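Local coordinates for protein arginine decarboxylase (Campylobacter jejuni subsp. jejuni, PDB 3NZP) that probably catalyses the pyridoxal-phosphate-dependent decarboxylation of arginine to agmatine, a step of polyamine biosynthesis, at residues K57-I62 and R323-N328; N61-F66 and F79-P84; V336-S341 and R439-F444. All blocks are in the same frame, centred on the assembly; numbering follows the deposited sequence.

Interaction 1 (K57-I62 and R323-N328); sequences KQIENI and RFVAAN. With PLP (pyridoxal-5'-phosphate), chain E.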
loop_
_atom_site.group_PDB
_atom_site.type_symbol
_atom_site.label_atom_id
_atom_site.label_comp_id
_atom_site.label_asym_id
_atom_site.label_seq_id
_atom_site.Cartn_x
_atom_site.Cartn_y
_atom_site.Cartn_z
ATOM N N LYS B 57 -20.318 12.364 -16.967
ATOM C CA LYS B 57 -20.373 13.706 -16.426
ATOM C C LYS B 57 -18.976 14.294 -16.352
ATOM O O LYS B 57 -18.740 15.421 -16.776
ATOM C CB LYS B 57 -20.962 13.686 -15.030
ATOM C CG LYS B 57 -22.387 14.136 -14.952
ATOM C CD LYS B 57 -22.466 15.643 -14.928
ATOM C CE LYS B 57 -23.745 16.093 -14.230
ATOM N NZ LYS B 57 -23.834 15.624 -12.802
ATOM N N GLN B 58 -18.040 13.525 -15.819
ATOM C CA GLN B 58 -16.680 14.014 -15.688
ATOM C C GLN B 58 -15.995 14.354 -16.987
ATOM O O GLN B 58 -15.311 15.370 -17.077
ATOM C CB GLN B 58 -15.847 13.014 -14.908
ATOM C CG GLN B 58 -16.186 13.070 -13.444
ATOM C CD GLN B 58 -15.820 14.403 -12.851
ATOM O OE1 GLN B 58 -14.647 14.705 -12.692
ATOM N NE2 GLN B 58 -16.819 15.220 -12.536
ATOM N N ILE B 59 -16.166 13.501 -17.988
ATOM C CA ILE B 59 -15.557 13.727 -19.286
ATOM C C ILE B 59 -16.097 15.004 -19.902
ATOM O O ILE B 59 -15.329 15.865 -20.320
ATOM C CB ILE B 59 -15.842 12.565 -20.238
ATOM C CG1 ILE B 59 -15.200 11.292 -19.705
ATOM C CG2 ILE B 59 -15.300 12.877 -21.625
ATOM C CD1 ILE B 59 -15.538 10.075 -20.518
ATOM N N GLU B 60 -17.417 15.131 -19.966
ATOM C CA GLU B 60 -17.997 16.325 -20.550
ATOM C C GLU B 60 -17.746 17.529 -19.667
ATOM O O GLU B 60 -17.866 18.674 -20.098
ATOM C CB GLU B 60 -19.498 16.143 -20.808
ATOM C CG GLU B 60 -20.275 15.466 -19.705
ATOM C CD GLU B 60 -21.668 15.014 -20.165
ATOM O OE1 GLU B 60 -21.758 14.246 -21.162
ATOM O OE2 GLU B 60 -22.670 15.421 -19.523
ATOM N N ASN B 61 -17.371 17.275 -18.427
ATOM C CA ASN B 61 -17.087 18.363 -17.525
ATOM C C ASN B 61 -15.693 18.917 -17.858
ATOM O O ASN B 61 -15.485 20.122 -17.846
ATOM C CB ASN B 61 -17.185 17.853 -16.095
ATOM C CG ASN B 61 -17.143 18.964 -15.082
ATOM O OD1 ASN B 61 -17.740 20.024 -15.276
ATOM N ND2 ASN B 61 -16.441 18.726 -13.977
ATOM N N ILE B 62 -14.751 18.037 -18.183
ATOM C CA ILE B 62 -13.403 18.466 -18.543
ATOM C C ILE B 62 -13.459 19.187 -19.887
ATOM O O ILE B 62 -13.082 20.356 -19.987
ATOM C CB ILE B 62 -12.428 17.268 -18.642
ATOM C CG1 ILE B 62 -12.217 16.663 -17.255
ATOM C CG2 ILE B 62 -11.080 17.709 -19.193
ATOM C CD1 ILE B 62 -11.320 15.464 -17.252
ATOM N N ARG B 323 -7.032 11.116 -12.149
ATOM C CA ARG B 323 -7.717 11.163 -10.871
ATOM C C ARG B 323 -9.057 11.892 -10.978
ATOM O O ARG B 323 -10.080 11.403 -10.508
ATOM C CB ARG B 323 -6.840 11.854 -9.836
ATOM C CG ARG B 323 -7.457 11.916 -8.462
ATOM C CD ARG B 323 -6.663 12.855 -7.591
ATOM N NE ARG B 323 -5.340 12.341 -7.252
ATOM C CZ ARG B 323 -5.112 11.483 -6.264
ATOM N NH1 ARG B 323 -3.885 11.063 -6.020
ATOM N NH2 ARG B 323 -6.113 11.043 -5.515
ATOM N N PHE B 324 -9.048 13.052 -11.619
ATOM C CA PHE B 324 -10.245 13.862 -11.771
ATOM C C PHE B 324 -11.418 13.126 -12.410
ATOM O O PHE B 324 -12.551 13.150 -11.900
ATOM C CB PHE B 324 -9.915 15.096 -12.601
ATOM C CG PHE B 324 -11.022 16.083 -12.663
ATOM C CD1 PHE B 324 -11.164 17.043 -11.671
ATOM C CD2 PHE B 324 -11.949 16.033 -13.698
ATOM C CE1 PHE B 324 -12.222 17.946 -11.699
ATOM C CE2 PHE B 324 -13.010 16.925 -13.741
ATOM C CZ PHE B 324 -13.150 17.886 -12.737
ATOM N N VAL B 325 -11.149 12.456 -13.522
ATOM C CA VAL B 325 -12.194 11.748 -14.249
ATOM C C VAL B 325 -12.590 10.401 -13.641
ATOM O O VAL B 325 -13.718 9.929 -13.828
ATOM C CB VAL B 325 -11.763 11.577 -15.735
ATOM C CG1 VAL B 325 -10.633 10.597 -15.847
ATOM C CG2 VAL B 325 -12.931 11.155 -16.570
ATOM N N ALA B 326 -11.693 9.800 -12.870
ATOM C CA ALA B 326 -12.004 8.502 -12.290
ATOM C C ALA B 326 -12.449 8.471 -10.823
ATOM O O ALA B 326 -13.129 7.540 -10.397
ATOM C CB ALA B 326 -10.831 7.575 -12.494
ATOM N N ALA B 327 -12.097 9.496 -10.062
ATOM C CA ALA B 327 -12.431 9.535 -8.648
ATOM C C ALA B 327 -13.868 9.203 -8.202
ATOM O O ALA B 327 -14.073 8.213 -7.518
ATOM C CB ALA B 327 -12.015 10.876 -8.075
ATOM N N ASN B 328 -14.854 10.014 -8.578
ATOM C CA ASN B 328 -16.241 9.801 -8.140
ATOM C C ASN B 328 -17.048 8.668 -8.754
ATOM O O ASN B 328 -18.144 8.375 -8.292
ATOM C CB ASN B 328 -17.066 11.084 -8.338
ATOM C CG ASN B 328 -17.416 11.340 -9.805
ATOM O OD1 ASN B 328 -18.306 12.133 -10.117
ATOM N ND2 ASN B 328 -16.705 10.672 -10.709
HETATM N N1 PLP E . 0.571 11.722 -16.513
HETATM C C2 PLP E . 1.656 10.977 -16.279
HETATM C C2A PLP E . 2.807 11.035 -17.247
HETATM C C3 PLP E . 1.707 10.121 -15.138
HETATM O O3 PLP E . 2.816 9.348 -14.896
HETATM C C4 PLP E . 0.566 10.114 -14.227
HETATM C C4A PLP E . 0.562 9.260 -13.021
HETATM C C5 PLP E . -0.570 10.950 -14.554
HETATM C C6 PLP E . -0.507 11.743 -15.707
HETATM C C5A PLP E . -1.821 10.997 -13.665
HETATM O O4P PLP E . -1.852 12.191 -12.861
HETATM P P PLP E . -3.208 12.170 -11.971
HETATM O O1P PLP E . -3.392 13.502 -11.366
HETATM O O2P PLP E . -4.488 11.830 -12.870
HETATM O O3P PLP E . -3.077 11.085 -10.803
#

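Interaction 2 (N61-F66 and F79-P84); sequences NIYGNF and FNAVYP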
loop_
_atom_site.group_PDB
_atom_site.type_symbol
_atom_site.label_atom_id
_atom_site.label_comp_id
_atom_site.label_asym_id
_atom_site.label_seq_id
_atom_site.Cartn_x
_atom_site.Cartn_y
_atom_site.Cartn_z
ATOM N N ASN B 61 -17.371 17.275 -18.427
ATOM C CA ASN B 61 -17.087 18.363 -17.525
ATOM C C ASN B 61 -15.693 18.917 -17.858
ATOM O O ASN B 61 -15.485 20.122 -17.846
ATOM C CB ASN B 61 -17.185 17.853 -16.095
ATOM C CG ASN B 61 -17.143 18.964 -15.082
ATOM O OD1 ASN B 61 -17.740 20.024 -15.276
ATOM N ND2 ASN B 61 -16.441 18.726 -13.977
ATOM N N ILE B 62 -14.751 18.037 -18.183
ATOM C CA ILE B 62 -13.403 18.466 -18.543
ATOM C C ILE B 62 -13.459 19.187 -19.887
ATOM O O ILE B 62 -13.082 20.356 -19.987
ATOM C CB ILE B 62 -12.428 17.268 -18.642
ATOM C CG1 ILE B 62 -12.217 16.663 -17.255
ATOM C CG2 ILE B 62 -11.080 17.709 -19.193
ATOM C CD1 ILE B 62 -11.320 15.464 -17.252
ATOM N N TYR B 63 -13.939 18.500 -20.918
ATOM C CA TYR B 63 -14.050 19.123 -22.232
ATOM C C TYR B 63 -14.899 20.396 -22.157
ATOM O O TYR B 63 -14.597 21.400 -22.810
ATOM C CB TYR B 63 -14.646 18.136 -23.231
ATOM C CG TYR B 63 -13.610 17.198 -23.768
ATOM C CD1 TYR B 63 -13.225 16.058 -23.067
ATOM C CD2 TYR B 63 -12.965 17.487 -24.961
ATOM C CE1 TYR B 63 -12.213 15.227 -23.552
ATOM C CE2 TYR B 63 -11.960 16.675 -25.450
ATOM C CZ TYR B 63 -11.588 15.551 -24.746
ATOM O OH TYR B 63 -10.578 14.778 -25.270
ATOM N N GLY B 64 -15.946 20.348 -21.337
ATOM C CA GLY B 64 -16.817 21.495 -21.171
ATOM C C GLY B 64 -16.068 22.744 -20.744
ATOM O O GLY B 64 -16.165 23.783 -21.391
ATOM N N ASN B 65 -15.304 22.643 -19.665
ATOM C CA ASN B 65 -14.557 23.787 -19.178
ATOM C C ASN B 65 -13.460 24.262 -20.110
ATOM O O ASN B 65 -13.306 25.458 -20.330
ATOM C CB ASN B 65 -13.939 23.484 -17.822
ATOM C CG ASN B 65 -14.933 23.588 -16.714
ATOM O OD1 ASN B 65 -15.770 22.712 -16.543
ATOM N ND2 ASN B 65 -14.871 24.685 -15.960
ATOM N N PHE B 66 -12.686 23.333 -20.648
ATOM C CA PHE B 66 -11.611 23.731 -21.528
ATOM C C PHE B 66 -12.145 24.350 -22.806
ATOM O O PHE B 66 -11.487 25.196 -23.413
ATOM C CB PHE B 66 -10.672 22.549 -21.828
ATOM C CG PHE B 66 -9.476 22.500 -20.923
ATOM C CD1 PHE B 66 -8.365 23.284 -21.185
ATOM C CD2 PHE B 66 -9.490 21.727 -19.768
ATOM C CE1 PHE B 66 -7.282 23.311 -20.306
ATOM C CE2 PHE B 66 -8.417 21.742 -18.880
ATOM C CZ PHE B 66 -7.308 22.536 -19.146
ATOM N N PHE B 79 -7.795 21.201 -28.117
ATOM C CA PHE B 79 -7.701 20.555 -26.814
ATOM C C PHE B 79 -7.999 19.078 -26.891
ATOM O O PHE B 79 -8.859 18.647 -27.653
ATOM C CB PHE B 79 -8.673 21.194 -25.833
ATOM C CG PHE B 79 -8.876 20.400 -24.581
ATOM C CD1 PHE B 79 -9.937 19.504 -24.471
ATOM C CD2 PHE B 79 -8.010 20.550 -23.507
ATOM C CE1 PHE B 79 -10.133 18.770 -23.301
ATOM C CE2 PHE B 79 -8.193 19.823 -22.336
ATOM C CZ PHE B 79 -9.259 18.931 -22.230
ATOM N N ASN B 80 -7.290 18.299 -26.084
ATOM C CA ASN B 80 -7.482 16.857 -26.048
ATOM C C ASN B 80 -7.155 16.295 -24.674
ATOM O O ASN B 80 -6.162 16.680 -24.043
ATOM C CB ASN B 80 -6.608 16.185 -27.100
ATOM C CG ASN B 80 -7.384 15.200 -27.943
ATOM O OD1 ASN B 80 -7.728 15.496 -29.094
ATOM N ND2 ASN B 80 -7.690 14.027 -27.370
ATOM N N ALA B 81 -8.001 15.372 -24.224
ATOM C CA ALA B 81 -7.839 14.718 -22.926
ATOM C C ALA B 81 -7.344 13.284 -23.075
ATOM O O ALA B 81 -7.750 12.561 -23.983
ATOM C CB ALA B 81 -9.161 14.722 -22.183
ATOM N N VAL B 82 -6.461 12.876 -22.180
ATOM C CA VAL B 82 -5.949 11.522 -22.220
ATOM C C VAL B 82 -6.086 10.886 -20.836
ATOM O O VAL B 82 -5.919 11.563 -19.815
ATOM C CB VAL B 82 -4.477 11.503 -22.645
ATOM C CG1 VAL B 82 -4.020 10.073 -22.840
ATOM C CG2 VAL B 82 -4.308 12.277 -23.937
ATOM N N TYR B 83 -6.407 9.594 -20.799
ATOM C CA TYR B 83 -6.572 8.902 -19.522
ATOM C C TYR B 83 -5.433 7.981 -19.129
ATOM O O TYR B 83 -5.231 6.924 -19.715
ATOM C CB TYR B 83 -7.856 8.082 -19.486
ATOM C CG TYR B 83 -7.953 7.230 -18.230
ATOM C CD1 TYR B 83 -7.821 5.843 -18.286
ATOM C CD2 TYR B 83 -8.162 7.815 -16.980
ATOM C CE1 TYR B 83 -7.897 5.060 -17.130
ATOM C CE2 TYR B 83 -8.239 7.036 -15.821
ATOM C CZ TYR B 83 -8.106 5.662 -15.906
ATOM O OH TYR B 83 -8.185 4.885 -14.775
ATOM N N PRO B 84 -4.677 8.370 -18.104
ATOM C CA PRO B 84 -3.572 7.525 -17.677
ATOM C C PRO B 84 -4.146 6.284 -17.003
ATOM O O PRO B 84 -4.747 6.360 -15.923
ATOM C CB PRO B 84 -2.807 8.433 -16.725
ATOM C CG PRO B 84 -3.880 9.261 -16.105
ATOM C CD PRO B 84 -4.791 9.575 -17.262
#

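Interaction 3 (V336-S341 and R439-F444); sequences VLELFS and RYLVNF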
loop_
_atom_site.group_PDB
_atom_site.type_symbol
_atom_site.label_atom_id
_atom_site.label_comp_id
_atom_site.label_asym_id
_atom_site.label_seq_id
_atom_site.Cartn_x
_atom_site.Cartn_y
_atom_site.Cartn_z
ATOM N N VAL B 336 -22.502 -1.944 8.590
ATOM C CA VAL B 336 -21.912 -1.894 9.919
ATOM C C VAL B 336 -22.177 -3.206 10.636
ATOM O O VAL B 336 -23.321 -3.521 10.937
ATOM C CB VAL B 336 -22.502 -0.775 10.785
ATOM C CG1 VAL B 336 -21.682 -0.637 12.061
ATOM C CG2 VAL B 336 -22.517 0.533 10.024
ATOM N N LEU B 337 -21.119 -3.967 10.913
ATOM C CA LEU B 337 -21.246 -5.249 11.597
ATOM C C LEU B 337 -21.577 -5.103 13.068
ATOM O O LEU B 337 -22.617 -5.575 13.509
ATOM C CB LEU B 337 -19.968 -6.048 11.453
ATOM C CG LEU B 337 -19.558 -6.266 9.998
ATOM C CD1 LEU B 337 -18.186 -6.932 9.906
ATOM C CD2 LEU B 337 -20.624 -7.104 9.334
ATOM N N GLU B 338 -20.696 -4.482 13.844
ATOM C CA GLU B 338 -20.975 -4.295 15.267
ATOM C C GLU B 338 -20.868 -2.843 15.681
ATOM O O GLU B 338 -20.370 -2.003 14.929
ATOM C CB GLU B 338 -20.035 -5.139 16.134
ATOM C CG GLU B 338 -20.489 -6.582 16.349
ATOM C CD GLU B 338 -19.567 -7.346 17.288
ATOM O OE1 GLU B 338 -18.424 -7.671 16.879
ATOM O OE2 GLU B 338 -19.977 -7.610 18.438
ATOM N N LEU B 339 -21.337 -2.554 16.888
ATOM C CA LEU B 339 -21.303 -1.195 17.416
ATOM C C LEU B 339 -20.620 -1.148 18.778
ATOM O O LEU B 339 -21.285 -1.117 19.814
ATOM C CB LEU B 339 -22.725 -0.652 17.555
ATOM C CG LEU B 339 -23.090 0.666 16.870
ATOM C CD1 LEU B 339 -22.029 1.722 17.164
ATOM C CD2 LEU B 339 -23.213 0.434 15.380
ATOM N N PHE B 340 -19.293 -1.141 18.781
ATOM C CA PHE B 340 -18.546 -1.086 20.032
ATOM C C PHE B 340 -18.604 0.300 20.649
ATOM O O PHE B 340 -18.007 1.235 20.128
ATOM C CB PHE B 340 -17.090 -1.458 19.797
ATOM C CG PHE B 340 -16.891 -2.880 19.394
ATOM C CD1 PHE B 340 -15.609 -3.405 19.283
ATOM C CD2 PHE B 340 -17.983 -3.705 19.137
ATOM C CE1 PHE B 340 -15.420 -4.732 18.933
ATOM C CE2 PHE B 340 -17.805 -5.028 18.786
ATOM C CZ PHE B 340 -16.521 -5.547 18.680
ATOM N N SER B 341 -19.316 0.426 21.766
ATOM C CA SER B 341 -19.434 1.712 22.443
ATOM C C SER B 341 -18.760 1.687 23.810
ATOM O O SER B 341 -18.134 0.698 24.194
ATOM C CB SER B 341 -20.894 2.092 22.638
ATOM O OG SER B 341 -21.400 1.474 23.809
ATOM N N ARG B 439 -17.633 3.198 18.299
ATOM C CA ARG B 439 -16.739 2.756 17.236
ATOM C C ARG B 439 -17.524 1.796 16.359
ATOM O O ARG B 439 -17.868 0.702 16.805
ATOM C CB ARG B 439 -15.533 2.037 17.828
ATOM C CG ARG B 439 -14.528 2.964 18.473
ATOM C CD ARG B 439 -14.428 2.812 19.980
ATOM N NE ARG B 439 -13.036 2.581 20.381
ATOM C CZ ARG B 439 -12.509 2.916 21.559
ATOM N NH1 ARG B 439 -13.254 3.511 22.484
ATOM N NH2 ARG B 439 -11.233 2.641 21.812
ATOM N N TYR B 440 -17.815 2.209 15.123
ATOM C CA TYR B 440 -18.577 1.381 14.186
ATOM C C TYR B 440 -17.675 0.448 13.393
ATOM O O TYR B 440 -16.800 0.892 12.657
ATOM C CB TYR B 440 -19.374 2.247 13.211
ATOM C CG TYR B 440 -20.415 3.138 13.858
ATOM C CD1 TYR B 440 -20.043 4.159 14.736
ATOM C CD2 TYR B 440 -21.773 2.971 13.579
ATOM C CE1 TYR B 440 -20.994 4.993 15.319
ATOM C CE2 TYR B 440 -22.734 3.798 14.154
ATOM C CZ TYR B 440 -22.335 4.806 15.021
ATOM O OH TYR B 440 -23.277 5.638 15.584
ATOM N N LEU B 441 -17.909 -0.850 13.551
ATOM C CA LEU B 441 -17.144 -1.876 12.865
ATOM C C LEU B 441 -17.775 -2.116 11.495
ATOM O O LEU B 441 -18.880 -2.651 11.406
ATOM C CB LEU B 441 -17.178 -3.154 13.689
ATOM C CG LEU B 441 -16.397 -4.334 13.121
ATOM C CD1 LEU B 441 -14.913 -4.053 13.252
ATOM C CD2 LEU B 441 -16.774 -5.608 13.861
ATOM N N VAL B 442 -17.073 -1.719 10.434
ATOM C CA VAL B 442 -17.586 -1.881 9.073
ATOM C C VAL B 442 -16.996 -3.092 8.380
ATOM O O VAL B 442 -15.793 -3.338 8.438
ATOM C CB VAL B 442 -17.282 -0.656 8.186
ATOM C CG1 VAL B 442 -18.399 -0.461 7.170
ATOM C CG2 VAL B 442 -17.099 0.584 9.037
ATOM N N ASN B 443 -17.861 -3.828 7.698
ATOM C CA ASN B 443 -17.463 -5.033 6.989
ATOM C C ASN B 443 -16.676 -4.732 5.721
ATOM O O ASN B 443 -17.207 -4.832 4.615
ATOM C CB ASN B 443 -18.706 -5.850 6.622
ATOM C CG ASN B 443 -18.370 -7.259 6.176
ATOM O OD1 ASN B 443 -19.249 -7.997 5.729
ATOM N ND2 ASN B 443 -17.096 -7.642 6.302
ATOM N N PHE B 444 -15.418 -4.350 5.873
ATOM C CA PHE B 444 -14.596 -4.076 4.708
ATOM C C PHE B 444 -13.163 -3.972 5.181
ATOM O O PHE B 444 -12.885 -4.161 6.362
ATOM C CB PHE B 444 -15.013 -2.776 4.021
ATOM C CG PHE B 444 -14.491 -1.552 4.691
ATOM C CD1 PHE B 444 -14.835 -1.268 6.010
ATOM C CD2 PHE B 444 -13.639 -0.685 4.015
ATOM C CE1 PHE B 444 -14.336 -0.134 6.657
ATOM C CE2 PHE B 444 -13.131 0.453 4.647
ATOM C CZ PHE B 444 -13.482 0.729 5.974
#

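Interaction 1 (K57-I62 and R323-N328)
The ring of Phe324 pushes against helix 52-72 and is met there by three side chains. The end of the Gln58 side chain reaches over one face of the ring. Asn61 comes in at the rim, ND2 standing 3.6 Å from Phe324 CZ and in the ring plane, while the Ile62 side chain runs past the ring, CG1 3.6 Å from Phe324 CE2. A chi1 of -172° carries the Phe324 ring away from its own backbone N and across to helix 52-72. Beside the ring, Val325 CG2 packs 3.8 Å from Gln58 CB and 3.9 Å from Ile59 CG1. At the C-terminal end of its segment, Asn328 ND2 lies 3.7 Å from Gln58 CG.

Beyond this shell, Leu292 of helix 292-309 covers Phe324. At the start of helix 323-326, Arg323 N donates to PLP O2P, 2.7 Å away, with an N-H...O angle of 161°. Gly322 N, Gly274 N and Ser236 OG also bind the cofactor, and the Arg323 guanidinium is itself held by Ser236 OG and Tyr279 OH.

This is the phosphate-binding end of a TIM barrel, where a short helix follows the last barrel strand. The helix dipole and the backbone N-H would be expected to favour the phosphate's negative charge, while the side chains just after Arg323, Phe324 and Val325, pack this short helix against helix 52-72.

Interaction 2 (N61-F66 and F79-P84)
Tyr63 and Phe66 on helix 52-72 pack against Phe79 and Ala81 at the start of strand 79-84, the first strand of the eight-stranded parallel TIM barrel that carries the cofactor. Helix and strand run nearly antiparallel, at 155°, as they do where an outer helix turns back into a barrel strand.

Aromatic contacts dominate. Phe79 is the hub of a three-ring cluster: its edge points at the face of Tyr63 in a T-shaped pair, centroids 4.9 Å apart, and its own face carries Phe66 in an offset stack, centroids 4.5 Å apart and planes at 12°. The same face takes a CH-pi contact from Phe66 CB, which lies 3.7 Å from the Phe79 centroid and almost over its centre. The trans chi1 of Phe79 stretches its ring out from the strand to lie between the other two.

Apolar contacts fill in around the rings. Ile62 CG2 reaches the Phe79 rim, 3.7 Å from CZ, and Ala81 CB sits 3.4 Å from Tyr63 CE1. Ile317 and Ile319 of the last barrel strand also press on Phe79.

One polar link crosses from strand backbone to helix side chain: Ala81 N donates to Tyr63 OH at 2.8 Å, with an N-H...O angle of 158°.

Interaction 3 (V336-S341 and R439-F444)
A classic beta bulge interrupts the antiparallel pairing of strands 330-341 and 438-442 in the mixed beta sheet outside the barrel: Leu337 and Glu338 together face the single residue Leu441. Leu337 N donates to Leu441 O at 2.6 Å, nearly in line with the C=O bond but bent at the hydrogen (136°), and Leu441 N returns a bond to Glu338 O at 3.0 Å. Past the bulge, Phe340 and Arg439 form a hydrogen-bonded pair; Arg439 N reaches Phe340 O at 2.7 Å, whereas the reverse bond is weak.

On the face with Val336, Leu339 and Val442, the Tyr440 ring is covered by Leu339, which runs along it in the same direction. Leu339 CD1 stands over the ring centre in a CH-pi contact, 3.6 Å from the centroid. Val336 CG1 comes to the same ring at its edge, and Tyr440 OH is hydrogen-bonded to His500 O. On the other face a chi1 of -179° sets Leu441 CG opposite its backbone N, and CD2 comes 4.0 Å from Glu338 CB. Where strand 438-442 ends, Asn443 centres an inverse gamma turn, and Leu337 CD1 rests 3.5 Å from Asn443 CB.

Asn161 and Phe134 of the second subunit pack on Glu338 and Leu441. Within the sheet, Trp479 of strand 479-480, which pairs with 438-442, touches Phe340, Arg439 and Leu441, while strand 330-341 also pairs with 510-513 and 47-50.

How the interactions relate
From the N terminus, helix 52-72 opens both barrel contacts. Interaction 2 closes a short loop, turning that helix back onto the first barrel strand. Interaction 1 starts from the same turns, sharing Asn61 and Ile62, and closes a much longer loop that takes in the whole barrel and ends just after its last strand; interaction 2 therefore nests within it. The two also touch, Val325 CG1 lying 3.9 Å from Tyr83 CD2. Interaction 3 follows in series, its centre about 32 Å from that of interaction 1. Strand 330-341 leads on from helix 323-326, and its pairing with 438-442 closes a loop containing the helices between 357 and 420.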